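PDB 6H8N: peptidoglycan-N-acetylmuramic acid deacetylase PdaC, which removes acetyl groups from the N-acetylmuramic acid residues of peptidoglycan and from short chitin oligomers, represented here by its zinc-bound C-terminal deacetylase domain. Local coordinates for residues N26-S31 and T164-A169; E53-M58 and K96-R101; G62-N67 and L183-Q188; T103-P108 and S118-D123. The protein carries 1 engineered substitution. All blocks are in the same frame, centred on the assembly; numbering follows the deposited sequence. Where two conformers were deposited one is given.

Contact 1 (N26-S31 and T164-A169); sequences NQILDS and TSADAA
Ile-28 and Ala-166 face each other where two helices of the NodB-type polysaccharide deacetylase fold run parallel, their segment axes 9.1 Å apart and their N-to-C directions only 2° apart. Small residues on one side are consistent with this spacing: Ala-166 and Ala-169, one turn apart on helix 163-178, receive the branched side chain of Ile-28 from helix 22-35. The methylene CG1 of Ile-28 touches both, lying 3.9 Å from CA of Ala-166 and 4.0 Å from CB of Ala-169, and CD1 continues over the backbone of Ala-166. Inward of this pair, Phe-16 of the central strand 11-17 touches both Ile-28 and Ala-169, so the two helices cover the same part of the sheet.

Toward the partly exposed side the contact turns polar. Gln-27 places CG anti to its backbone N (chi1 -174°) and stays extended beyond it, which carries its amide across the gap between the helices and past CB of Ala-166. A water, weakly bonded to NE2 of Gln-27, donates to Ser-31 OG and to Ala-166 O, tying a side chain of one helix to a carbonyl of the other. OD1 of Asp-167, held by a salt bridge to Arg-163 of its own helix, is also the acceptor for Gln-27. NE2 meets this OD1 on the anti side of the carboxylate, at 2.9 Å and nearly straight (165°).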
loop_
_atom_site.group_PDB
_atom_site.type_symbol
_atom_site.label_atom_id
_atom_site.label_comp_id
_atom_site.label_asym_id
_atom_site.label_seq_id
_atom_site.Cartn_x
_atom_site.Cartn_y
_atom_site.Cartn_z
ATOM N N ASN A 26 -4.418 4.942 -12.605
ATOM C CA ASN A 26 -5.131 6.220 -12.690
ATOM C C ASN A 26 -6.609 6.073 -12.344
ATOM O O ASN A 26 -7.216 6.980 -11.768
ATOM C CB ASN A 26 -5.000 6.854 -14.071
ATOM C CG ASN A 26 -3.657 7.484 -14.301
ATOM O OD1 ASN A 26 -3.022 8.008 -13.378
ATOM N ND2 ASN A 26 -3.240 7.506 -15.552
ATOM N N GLN A 27 -7.213 4.950 -12.729
ATOM C CA GLN A 27 -8.605 4.707 -12.376
ATOM C C GLN A 27 -8.770 4.613 -10.863
ATOM O O GLN A 27 -9.704 5.186 -10.293
ATOM C CB GLN A 27 -9.062 3.422 -13.069
ATOM C CG GLN A 27 -10.520 3.126 -12.916
ATOM C CD GLN A 27 -10.901 1.764 -13.463
ATOM O OE1 GLN A 27 -10.447 1.348 -14.528
ATOM N NE2 GLN A 27 -11.745 1.078 -12.737
ATOM N N ILE A 28 -7.837 3.928 -10.186
ATOM C CA ILE A 28 -7.888 3.811 -8.736
ATOM C C ILE A 28 -7.683 5.173 -8.086
ATOM O O ILE A 28 -8.390 5.539 -7.142
ATOM C CB ILE A 28 -6.851 2.776 -8.271
ATOM C CG1 ILE A 28 -7.266 1.373 -8.748
ATOM C CG2 ILE A 28 -6.663 2.809 -6.752
ATOM C CD1 ILE A 28 -6.160 0.351 -8.713
ATOM N N LEU A 29 -6.721 5.950 -8.588
ATOM C CA LEU A 29 -6.508 7.299 -8.074
ATOM C C LEU A 29 -7.758 8.150 -8.252
ATOM O O LEU A 29 -8.112 8.924 -7.364
ATOM C CB LEU A 29 -5.313 7.957 -8.758
ATOM C CG LEU A 29 -3.958 7.355 -8.381
ATOM C CD1 LEU A 29 -2.879 7.849 -9.323
ATOM C CD2 LEU A 29 -3.590 7.691 -6.941
ATOM N N ASP A 30 -8.452 7.994 -9.386
ATOM C CA ASP A 30 -9.710 8.710 -9.611
ATOM C C ASP A 30 -10.746 8.325 -8.565
ATOM O O ASP A 30 -11.452 9.191 -8.037
ATOM C CB ASP A 30 -10.282 8.397 -10.995
ATOM C CG ASP A 30 -9.527 9.045 -12.139
ATOM O OD1 ASP A 30 -8.664 9.912 -11.928
ATOM O OD2 ASP A 30 -9.846 8.674 -13.295
ATOM N N SER A 31 -10.876 7.028 -8.285
ATOM C CA SER A 31 -11.850 6.556 -7.305
ATOM C C SER A 31 -11.534 7.115 -5.925
ATOM O O SER A 31 -12.425 7.557 -5.198
ATOM C CB SER A 31 -11.843 5.025 -7.241
ATOM O OG SER A 31 -12.172 4.406 -8.464
ATOM N N THR A 164 -9.554 -6.020 -13.719
ATOM C CA THR A 164 -10.523 -6.487 -12.733
ATOM C C THR A 164 -10.197 -5.969 -11.343
ATOM O O THR A 164 -11.103 -5.776 -10.529
ATOM C CB THR A 164 -10.647 -8.020 -12.736
ATOM O OG1 THR A 164 -9.359 -8.625 -12.860
ATOM C CG2 THR A 164 -11.512 -8.500 -13.889
ATOM N N SER A 165 -8.916 -5.777 -11.035
ATOM C CA SER A 165 -8.513 -5.223 -9.744
ATOM C C SER A 165 -8.885 -3.753 -9.632
ATOM O O SER A 165 -9.345 -3.310 -8.579
ATOM C CB SER A 165 -7.010 -5.415 -9.548
ATOM O OG SER A 165 -6.716 -6.783 -9.422
ATOM N N ALA A 166 -8.679 -2.971 -10.686
ATOM C CA ALA A 166 -9.069 -1.569 -10.633
ATOM C C ALA A 166 -10.579 -1.433 -10.518
ATOM O O ALA A 166 -11.088 -0.610 -9.752
ATOM C CB ALA A 166 -8.549 -0.830 -11.861
ATOM N N ASP A 167 -11.317 -2.218 -11.293
ATOM C CA ASP A 167 -12.777 -2.181 -11.193
ATOM C C ASP A 167 -13.247 -2.599 -9.807
ATOM O O ASP A 167 -14.116 -1.951 -9.212
ATOM C CB ASP A 167 -13.411 -3.064 -12.273
ATOM C CG ASP A 167 -13.246 -2.488 -13.669
ATOM O OD1 ASP A 167 -13.002 -1.273 -13.818
ATOM O OD2 ASP A 167 -13.380 -3.271 -14.638
ATOM N N ALA A 168 -12.677 -3.674 -9.267
ATOM C CA ALA A 168 -13.011 -4.090 -7.912
ATOM C C ALA A 168 -12.675 -3.000 -6.906
ATOM O O ALA A 168 -13.454 -2.741 -5.982
ATOM C CB ALA A 168 -12.293 -5.392 -7.561
ATOM N N ALA A 169 -11.508 -2.368 -7.061
ATOM C CA ALA A 169 -11.098 -1.334 -6.117
ATOM C C ALA A 169 -12.085 -0.179 -6.092
ATOM O O ALA A 169 -12.353 0.380 -5.025
ATOM C CB ALA A 169 -9.697 -0.824 -6.460
HETATM O O HOH W 1 -10.734 2.201 -9.694
#

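Contact 2 (E53-M58 and K96-R101); sequences ETLIRM and KISGYR
Ile-56 lays its terminal methyl against the backbone of a helix end, CD1 sitting 3.7 Å from the carbonyl O of Ile-97 and 3.8 Å from CB of Ser-98. No hydrogen bond crosses between 53-58 and 96-101; the contact is made by aliphatic groups meeting the last turn of helix 80-98. With CG1 beside the backbone N (chi1 -63°) and a second bend at chi2, the Ile-56 chain reaches over to that turn although its CB is not aimed there.

Leu-55 fills the more buried half. Its CD2 methyl stands 3.9 Å from CG2 of Ile-97 and 4.0 Å from OG of Ser-98, so one methyl touches both residues. The branch methyl CG2 of Ile-97 is shared in turn, lying also 4.0 Å from CD1 of Ile-56; Ile-97 has two conformers, and its side-chain distances hold for the one described.

Ser-98 keeps its hydroxyl engaged on its own side. OG accepts from the backbone N of Tyr-100 at 3.1 Å, an ST turn, and is also hydrogen-bonded to the carbonyl of Ile-94 one turn back. Gly-99, with positive phi, is where the chain leaves the helix.

Helix 52-60 is thereby joined to the C-terminal end of helix 80-98, with Val-48 of helix 45-50 touching both Leu-55 and Ile-97, and Val-65 of strand 64-67 also touching Leu-55.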
loop_
_atom_site.group_PDB
_atom_site.type_symbol
_atom_site.label_atom_id
_atom_site.label_comp_id
_atom_site.label_asym_id
_atom_site.label_seq_id
_atom_site.Cartn_x
_atom_site.Cartn_y
_atom_site.Cartn_z
ATOM N N GLU A 53 5.171 10.143 -14.333
ATOM C CA GLU A 53 4.007 11.003 -14.125
ATOM C C GLU A 53 3.029 10.412 -13.118
ATOM O O GLU A 53 2.345 11.152 -12.398
ATOM C CB GLU A 53 3.280 11.217 -15.467
ATOM C CG GLU A 53 2.630 9.945 -16.104
ATOM C CD GLU A 53 3.611 9.015 -16.871
ATOM O OE1 GLU A 53 4.847 9.257 -16.957
ATOM O OE2 GLU A 53 3.092 8.015 -17.414
ATOM N N THR A 54 2.906 9.091 -13.083
ATOM C CA THR A 54 1.940 8.470 -12.197
ATOM C C THR A 54 2.427 8.492 -10.755
ATOM O O THR A 54 1.618 8.652 -9.840
ATOM C CB THR A 54 1.654 7.060 -12.703
ATOM O OG1 THR A 54 1.325 7.117 -14.104
ATOM C CG2 THR A 54 0.498 6.449 -11.956
ATOM N N LEU A 55 3.739 8.383 -10.541
ATOM C CA LEU A 55 4.291 8.598 -9.201
ATOM C C LEU A 55 3.978 10.008 -8.721
ATOM O O LEU A 55 3.535 10.208 -7.589
ATOM C CB LEU A 55 5.807 8.383 -9.221
ATOM C CG LEU A 55 6.527 8.776 -7.944
ATOM C CD1 LEU A 55 6.087 7.920 -6.776
ATOM C CD2 LEU A 55 8.019 8.720 -8.129
ATOM N N ILE A 56 4.226 11.010 -9.571
ATOM C CA ILE A 56 3.923 12.376 -9.171
ATOM C C ILE A 56 2.447 12.523 -8.826
ATOM O O ILE A 56 2.099 13.144 -7.818
ATOM C CB ILE A 56 4.388 13.386 -10.245
ATOM C CG1 ILE A 56 5.910 13.358 -10.424
ATOM C CG2 ILE A 56 3.890 14.790 -9.902
ATOM C CD1 ILE A 56 6.683 13.731 -9.199
ATOM N N ARG A 57 1.562 11.966 -9.651
ATOM C CA ARG A 57 0.137 12.110 -9.386
ATOM C C ARG A 57 -0.259 11.487 -8.047
ATOM O O ARG A 57 -1.005 12.089 -7.263
ATOM C CB ARG A 57 -0.697 11.519 -10.522
ATOM C CG ARG A 57 -2.182 11.741 -10.291
ATOM C CD ARG A 57 -3.113 11.255 -11.401
ATOM N NE ARG A 57 -4.435 11.393 -10.821
ATOM C CZ ARG A 57 -5.511 10.672 -11.103
ATOM N NH1 ARG A 57 -5.488 9.759 -12.061
ATOM N NH2 ARG A 57 -6.610 10.871 -10.392
ATOM N N MET A 58 0.219 10.275 -7.762
ATOM C CA MET A 58 -0.216 9.644 -6.527
ATOM C C MET A 58 0.243 10.446 -5.316
ATOM O O MET A 58 -0.510 10.583 -4.342
ATOM C CB MET A 58 0.203 8.177 -6.457
ATOM C CG MET A 58 1.641 7.902 -6.505
ATOM S SD MET A 58 2.000 6.096 -6.548
ATOM C CE MET A 58 1.156 5.458 -7.961
ATOM N N LYS A 96 14.853 10.530 -7.608
ATOM C CA LYS A 96 15.233 11.281 -8.803
ATOM C C LYS A 96 14.041 11.948 -9.470
ATOM O O LYS A 96 14.184 13.018 -10.073
ATOM C CB LYS A 96 15.913 10.329 -9.786
ATOM C CG LYS A 96 16.494 10.943 -11.031
ATOM C CD LYS A 96 17.386 9.919 -11.734
ATOM C CE LYS A 96 16.777 9.436 -13.033
ATOM N NZ LYS A 96 16.802 10.508 -14.065
ATOM N N ILE A 97 12.874 11.320 -9.414
ATOM C CA ILE A 97 11.679 11.857 -10.049
ATOM C C ILE A 97 10.958 12.852 -9.155
ATOM O O ILE A 97 10.383 13.822 -9.651
ATOM C CB ILE A 97 10.752 10.696 -10.452
ATOM C CG1 ILE A 97 11.400 9.876 -11.568
ATOM C CG2 ILE A 97 9.365 11.210 -10.850
ATOM C CD1 ILE A 97 10.779 8.532 -11.742
ATOM N N SER A 98 10.948 12.604 -7.848
ATOM C CA SER A 98 10.013 13.268 -6.946
ATOM C C SER A 98 10.645 13.902 -5.720
ATOM O O SER A 98 9.957 14.664 -5.033
ATOM C CB SER A 98 8.950 12.263 -6.466
ATOM O OG SER A 98 9.492 11.346 -5.531
ATOM N N GLY A 99 11.889 13.578 -5.381
ATOM C CA GLY A 99 12.457 14.053 -4.133
ATOM C C GLY A 99 11.890 13.410 -2.891
ATOM O O GLY A 99 12.194 13.863 -1.781
ATOM N N TYR A 100 11.059 12.377 -3.041
ATOM C CA TYR A 100 10.458 11.662 -1.916
ATOM C C TYR A 100 11.285 10.428 -1.589
ATOM O O TYR A 100 11.766 9.739 -2.492
ATOM C CB TYR A 100 9.052 11.253 -2.340
ATOM C CG TYR A 100 8.130 10.509 -1.377
ATOM C CD1 TYR A 100 7.145 11.204 -0.667
ATOM C CD2 TYR A 100 8.115 9.119 -1.322
ATOM C CE1 TYR A 100 6.229 10.536 0.148
ATOM C CE2 TYR A 100 7.248 8.437 -0.466
ATOM C CZ TYR A 100 6.260 9.151 0.227
ATOM O OH TYR A 100 5.301 8.496 1.027
ATOM N N ARG A 101 11.457 10.172 -0.299
ATOM C CA ARG A 101 12.152 8.998 0.211
ATOM C C ARG A 101 11.160 8.091 0.934
ATOM O O ARG A 101 10.775 8.379 2.075
ATOM C CB ARG A 101 13.281 9.409 1.162
ATOM C CG ARG A 101 14.014 8.188 1.713
ATOM C CD ARG A 101 15.299 8.556 2.467
ATOM N NE ARG A 101 15.037 9.338 3.669
ATOM C CZ ARG A 101 15.956 9.627 4.590
ATOM N NH1 ARG A 101 15.621 10.349 5.651
ATOM N NH2 ARG A 101 17.207 9.191 4.457
#

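Contact 3 (G62-N67 and L183-Q188); sequences GNEVGN and LVTVSQ
Glu-64 of strand 64-67 spans the gap to the start of helix 186-197 and makes nearly the whole contact. Its CB rests on Thr-185, 3.8 Å from that residue's methyl CG2. From there the chain runs anti to the backbone N at chi1 (-176°) and remains extended, with Tyr-100 and Leu-104 touching its flanks, and delivers the carboxylate to the first turn of the helix. OE1 passes 3.4 Å from CB of Thr-185 and accepts from the backbone N of Ser-187 at 2.9 Å, an almost straight bond of 167°. OE2 accepts a hydrogen bond from the hydroxyl of Ser-187, OG lying 2.6 Å away. Both oxygens use their syn lone pairs, so the N-H and O-H of one residue grip the carboxylate as a fork and fix its rotation.

The helix start is also closed from within. Thr-185 is the N-cap, and with Gln-188 it forms a capping box: Gln-188 N donates to Thr-185 OG1, while Gln-188 OE1 accepts from Thr-185 N at 2.9 Å. A water at the edge donates to the carbonyl O of Gly-62 at 2.7 Å and accepts a weak bond from NE2 of Gln-188, linking the two segments. Gly-62 is itself the C-prime residue of the Schellman motif that ends helix 52-60.

An acidic group bound to the N-H of a first-turn residue lies where the helix dipole would be expected to stabilise its negative charge, so Glu-64 is probably ionised. The contact thus fastens strand to C-terminal helix by two hydrogen bonds to one carboxylate, probably aided by this dipole.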
loop_
_atom_site.group_PDB
_atom_site.type_symbol
_atom_site.label_atom_id
_atom_site.label_comp_id
_atom_site.label_asym_id
_atom_site.label_seq_id
_atom_site.Cartn_x
_atom_site.Cartn_y
_atom_site.Cartn_z
ATOM N N GLY A 62 -2.062 13.001 -2.247
ATOM C CA GLY A 62 -2.062 12.701 -0.840
ATOM C C GLY A 62 -1.855 11.251 -0.478
ATOM O O GLY A 62 -2.005 10.896 0.688
ATOM N N ASN A 63 -1.521 10.402 -1.432
ATOM C CA ASN A 63 -1.298 8.995 -1.157
ATOM C C ASN A 63 0.145 8.747 -0.741
ATOM O O ASN A 63 1.049 9.532 -1.042
ATOM C CB ASN A 63 -1.693 8.195 -2.384
ATOM C CG ASN A 63 -3.115 8.470 -2.772
ATOM O OD1 ASN A 63 -4.045 8.062 -2.060
ATOM N ND2 ASN A 63 -3.315 9.165 -3.895
ATOM N N GLU A 64 0.348 7.652 -0.030
ATOM C CA GLU A 64 1.665 7.262 0.435
ATOM C C GLU A 64 2.270 6.297 -0.577
ATOM O O GLU A 64 1.550 5.519 -1.217
ATOM C CB GLU A 64 1.576 6.614 1.823
ATOM C CG GLU A 64 2.930 6.266 2.419
ATOM C CD GLU A 64 2.877 5.918 3.886
ATOM O OE1 GLU A 64 1.833 5.512 4.400
ATOM O OE2 GLU A 64 3.942 6.041 4.553
ATOM N N VAL A 65 3.589 6.359 -0.733
ATOM C CA VAL A 65 4.322 5.504 -1.657
ATOM C C VAL A 65 5.329 4.683 -0.877
ATOM O O VAL A 65 6.135 5.228 -0.110
ATOM C CB VAL A 65 5.014 6.323 -2.754
ATOM C CG1 VAL A 65 5.902 5.430 -3.630
ATOM C CG2 VAL A 65 3.973 7.025 -3.584
ATOM N N GLY A 66 5.306 3.369 -1.109
ATOM C CA GLY A 66 6.259 2.451 -0.534
ATOM C C GLY A 66 7.060 1.748 -1.617
ATOM O O GLY A 66 6.728 1.800 -2.795
ATOM N N ASN A 67 8.131 1.096 -1.192
ATOM C CA ASN A 67 9.083 0.449 -2.086
ATOM C C ASN A 67 8.748 -1.034 -2.233
ATOM O O ASN A 67 8.639 -1.740 -1.230
ATOM C CB ASN A 67 10.464 0.641 -1.444
ATOM C CG ASN A 67 11.620 0.128 -2.276
ATOM O OD1 ASN A 67 11.594 -0.968 -2.847
ATOM N ND2 ASN A 67 12.696 0.900 -2.286
ATOM N N LEU A 183 -10.494 5.944 4.830
ATOM C CA LEU A 183 -9.485 5.271 4.017
ATOM C C LEU A 183 -8.169 6.015 4.201
ATOM O O LEU A 183 -7.974 7.099 3.644
ATOM C CB LEU A 183 -9.915 5.227 2.553
ATOM C CG LEU A 183 -10.885 4.101 2.173
ATOM C CD1 LEU A 183 -12.149 4.084 3.010
ATOM C CD2 LEU A 183 -11.214 4.203 0.691
ATOM N N VAL A 184 -7.266 5.417 4.958
ATOM C CA VAL A 184 -6.045 6.070 5.410
ATOM C C VAL A 184 -4.824 5.369 4.826
ATOM O O VAL A 184 -4.887 4.223 4.383
ATOM C CB VAL A 184 -5.976 6.136 6.951
ATOM C CG1 VAL A 184 -7.239 6.789 7.500
ATOM C CG2 VAL A 184 -5.824 4.769 7.557
ATOM N N THR A 185 -3.687 6.063 4.874
ATOM C CA THR A 185 -2.430 5.473 4.447
ATOM C C THR A 185 -1.910 4.530 5.531
ATOM O O THR A 185 -2.380 4.518 6.675
ATOM C CB THR A 185 -1.379 6.547 4.186
ATOM O OG1 THR A 185 -1.049 7.162 5.439
ATOM C CG2 THR A 185 -1.862 7.588 3.194
ATOM N N VAL A 186 -0.915 3.729 5.168
ATOM C CA VAL A 186 -0.305 2.825 6.138
ATOM C C VAL A 186 0.260 3.594 7.328
ATOM O O VAL A 186 0.069 3.202 8.491
ATOM C CB VAL A 186 0.744 1.933 5.445
ATOM C CG1 VAL A 186 1.653 1.209 6.449
ATOM C CG2 VAL A 186 0.060 0.936 4.540
ATOM N N SER A 187 0.971 4.686 7.068
ATOM C CA SER A 187 1.530 5.468 8.175
ATOM C C SER A 187 0.436 6.119 9.017
ATOM O O SER A 187 0.576 6.224 10.243
ATOM C CB SER A 187 2.525 6.488 7.639
ATOM O OG SER A 187 3.648 5.796 7.108
ATOM N N GLN A 188 -0.665 6.557 8.395
ATOM C CA GLN A 188 -1.764 7.122 9.160
ATOM C C GLN A 188 -2.409 6.065 10.040
ATOM O O GLN A 188 -2.817 6.360 11.169
ATOM C CB GLN A 188 -2.791 7.746 8.232
ATOM C CG GLN A 188 -2.344 9.065 7.638
ATOM C CD GLN A 188 -3.193 9.533 6.474
ATOM O OE1 GLN A 188 -4.007 8.798 5.915
ATOM N NE2 GLN A 188 -2.983 10.786 6.076
HETATM O O HOH W 2 -2.723 11.913 3.082
#

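Contact 4 (T103-P108 and S118-D123); sequences TLVRPP and SQMKMD
Val-105 is gripped from two sides by methionines, and this apolar corner is the close-packed part of the contact. Its CG1 lies 3.7 Å from CB of Met-122 and 4.0 Å from CE of Met-120, both side chains crossing the valine at about a right angle. Met-122 bends at chi3 (73°), which turns its methyl back over the strand until CE is 3.5 Å from the carbonyl O of Leu-104.

Beside it the backbones pair as parallel strands. Asp-123 N donates to Thr-103 O at 2.9 Å, and Asp-123 O accepts from Val-105 N at 2.9 Å. These two bonds enclose Leu-104, with Asp-123 as its bridge partner.

The other side is more polar and reached by water. The side chains of Leu-104 and Asp-123 run alongside each other from the same face, with CD2 of the leucine 3.4 Å from OD2 of the aspartate in the conformer described. The looseness lies in the water between Thr-103 OG1, at 2.8 Å, and this same OD2, to which its bond is weak.

The contact closes a beta-alpha-beta unit of strand 104-105, helix 114-120 and strand 123-124. Met-122 leans on Ile-87 and Gln-91 of helix 80-98, while strand 104-105 also bonds through its backbone to Asn-67 at the end of strand 64-67; just beyond, the carbonyl of Arg-106 accepts from the zinc ligand His-68.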
loop_
_atom_site.group_PDB
_atom_site.type_symbol
_atom_site.label_atom_id
_atom_site.label_comp_id
_atom_site.label_asym_id
_atom_site.label_seq_id
_atom_site.Cartn_x
_atom_site.Cartn_y
_atom_site.Cartn_z
ATOM N N THR A 103 9.632 5.375 3.355
ATOM C CA THR A 103 10.039 4.732 4.595
ATOM C C THR A 103 9.516 3.314 4.721
ATOM O O THR A 103 10.032 2.556 5.552
ATOM C CB THR A 103 9.553 5.539 5.804
ATOM O OG1 THR A 103 8.142 5.611 5.767
ATOM C CG2 THR A 103 10.119 6.953 5.783
ATOM N N LEU A 104 8.548 2.923 3.894
ATOM C CA LEU A 104 7.927 1.609 3.950
ATOM C C LEU A 104 8.451 0.745 2.819
ATOM O O LEU A 104 8.546 1.196 1.672
ATOM C CB LEU A 104 6.409 1.717 3.799
ATOM C CG LEU A 104 5.670 2.631 4.769
ATOM C CD1 LEU A 104 4.203 2.718 4.386
ATOM C CD2 LEU A 104 5.822 2.121 6.179
ATOM N N VAL A 105 8.750 -0.513 3.128
ATOM C CA VAL A 105 9.136 -1.489 2.123
ATOM C C VAL A 105 8.196 -2.682 2.214
ATOM O O VAL A 105 7.804 -3.096 3.312
ATOM C CB VAL A 105 10.615 -1.916 2.272
ATOM C CG1 VAL A 105 10.870 -2.626 3.594
ATOM C CG2 VAL A 105 11.071 -2.781 1.083
ATOM N N ARG A 106 7.828 -3.222 1.058
ATOM C CA ARG A 106 6.990 -4.416 0.988
ATOM C C ARG A 106 7.728 -5.432 0.128
ATOM O O ARG A 106 7.719 -5.329 -1.108
ATOM C CB ARG A 106 5.626 -4.079 0.422
ATOM C CG ARG A 106 4.712 -5.276 0.287
ATOM C CD ARG A 106 3.316 -4.854 -0.091
ATOM N NE ARG A 106 2.539 -4.381 1.044
ATOM C CZ ARG A 106 1.280 -3.975 0.958
ATOM N NH1 ARG A 106 0.666 -3.933 -0.223
ATOM N NH2 ARG A 106 0.626 -3.621 2.052
ATOM N N PRO A 107 8.404 -6.405 0.733
ATOM C CA PRO A 107 9.172 -7.374 -0.059
ATOM C C PRO A 107 8.246 -8.189 -0.938
ATOM O O PRO A 107 7.200 -8.646 -0.461
ATOM C CB PRO A 107 9.817 -8.256 1.015
ATOM C CG PRO A 107 9.960 -7.338 2.204
ATOM C CD PRO A 107 8.668 -6.535 2.174
ATOM N N PRO A 108 8.596 -8.401 -2.208
ATOM C CA PRO A 108 7.778 -9.249 -3.087
ATOM C C PRO A 108 7.445 -10.587 -2.445
ATOM O O PRO A 108 8.301 -11.239 -1.831
ATOM C CB PRO A 108 8.666 -9.422 -4.316
ATOM C CG PRO A 108 9.403 -8.106 -4.381
ATOM C CD PRO A 108 9.721 -7.804 -2.950
ATOM N N SER A 118 17.322 -6.202 9.000
ATOM C CA SER A 118 18.266 -5.323 9.680
ATOM C C SER A 118 19.027 -4.446 8.697
ATOM O O SER A 118 19.342 -3.296 9.018
ATOM C CB SER A 118 19.230 -6.134 10.550
ATOM O OG SER A 118 19.960 -7.070 9.786
ATOM N N GLN A 119 19.304 -4.946 7.497
ATOM C CA GLN A 119 20.113 -4.188 6.556
ATOM C C GLN A 119 19.314 -3.199 5.720
ATOM O O GLN A 119 19.886 -2.222 5.230
ATOM C CB GLN A 119 20.868 -5.140 5.632
ATOM C CG GLN A 119 21.755 -6.116 6.385
ATOM C CD GLN A 119 23.210 -5.943 6.065
ATOM O OE1 GLN A 119 23.596 -5.819 4.901
ATOM N NE2 GLN A 119 24.043 -5.929 7.106
ATOM N N MET A 120 18.011 -3.423 5.522
ATOM C CA MET A 120 17.240 -2.501 4.687
ATOM C C MET A 120 16.960 -1.189 5.406
ATOM O O MET A 120 16.823 -0.149 4.753
ATOM C CB MET A 120 15.923 -3.136 4.251
ATOM C CG MET A 120 16.041 -4.152 3.133
ATOM S SD MET A 120 14.419 -4.744 2.595
ATOM C CE MET A 120 13.753 -5.378 4.127
ATOM N N LYS A 121 16.839 -1.219 6.733
ATOM C CA LYS A 121 16.617 -0.002 7.515
ATOM C C LYS A 121 15.347 0.714 7.065
ATOM O O LYS A 121 15.307 1.939 6.946
ATOM C CB LYS A 121 17.827 0.932 7.455
ATOM N N MET A 122 14.304 -0.066 6.798
ATOM C CA MET A 122 13.003 0.457 6.417
ATOM C C MET A 122 11.953 -0.271 7.231
ATOM O O MET A 122 12.211 -1.323 7.807
ATOM C CB MET A 122 12.742 0.276 4.914
ATOM C CG MET A 122 13.726 1.065 4.048
ATOM S SD MET A 122 13.430 0.919 2.284
ATOM C CE MET A 122 11.967 1.915 2.073
ATOM N N ASP A 123 10.754 0.285 7.257
ATOM C CA ASP A 123 9.604 -0.290 7.954
ATOM C C ASP A 123 8.922 -1.292 7.017
ATOM O O ASP A 123 8.428 -0.894 5.955
ATOM C CB ASP A 123 8.671 0.884 8.273
ATOM C CG ASP A 123 7.375 0.481 8.962
ATOM O OD1 ASP A 123 7.073 -0.722 9.067
ATOM O OD2 ASP A 123 6.646 1.410 9.389
HETATM O O HOH W 3 7.698 4.365 8.241
#

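All four contacts belong to one deacetylase domain built round a parallel sheet. Contact 1 joins the first helix, 22-35, to the late helix 163-178, so its two segments span most of the chain. Contacts 2 and 4 fall between them in sequence, one after the other, while contact 3 alternates with contacts 1 and 2. Contacts 1 and 4 lie on opposite sides of the chain's centre, their own centres about 26 Å apart. Contact 2 touches contact 1 through the Arg-57 to Asp-30 salt bridge, and contact 3 through Tyr-100. Strand 64-67 then leads from contact 3 to contact 4, its backbone pairing with that of strand 104-105 just before the zinc ligand His-68.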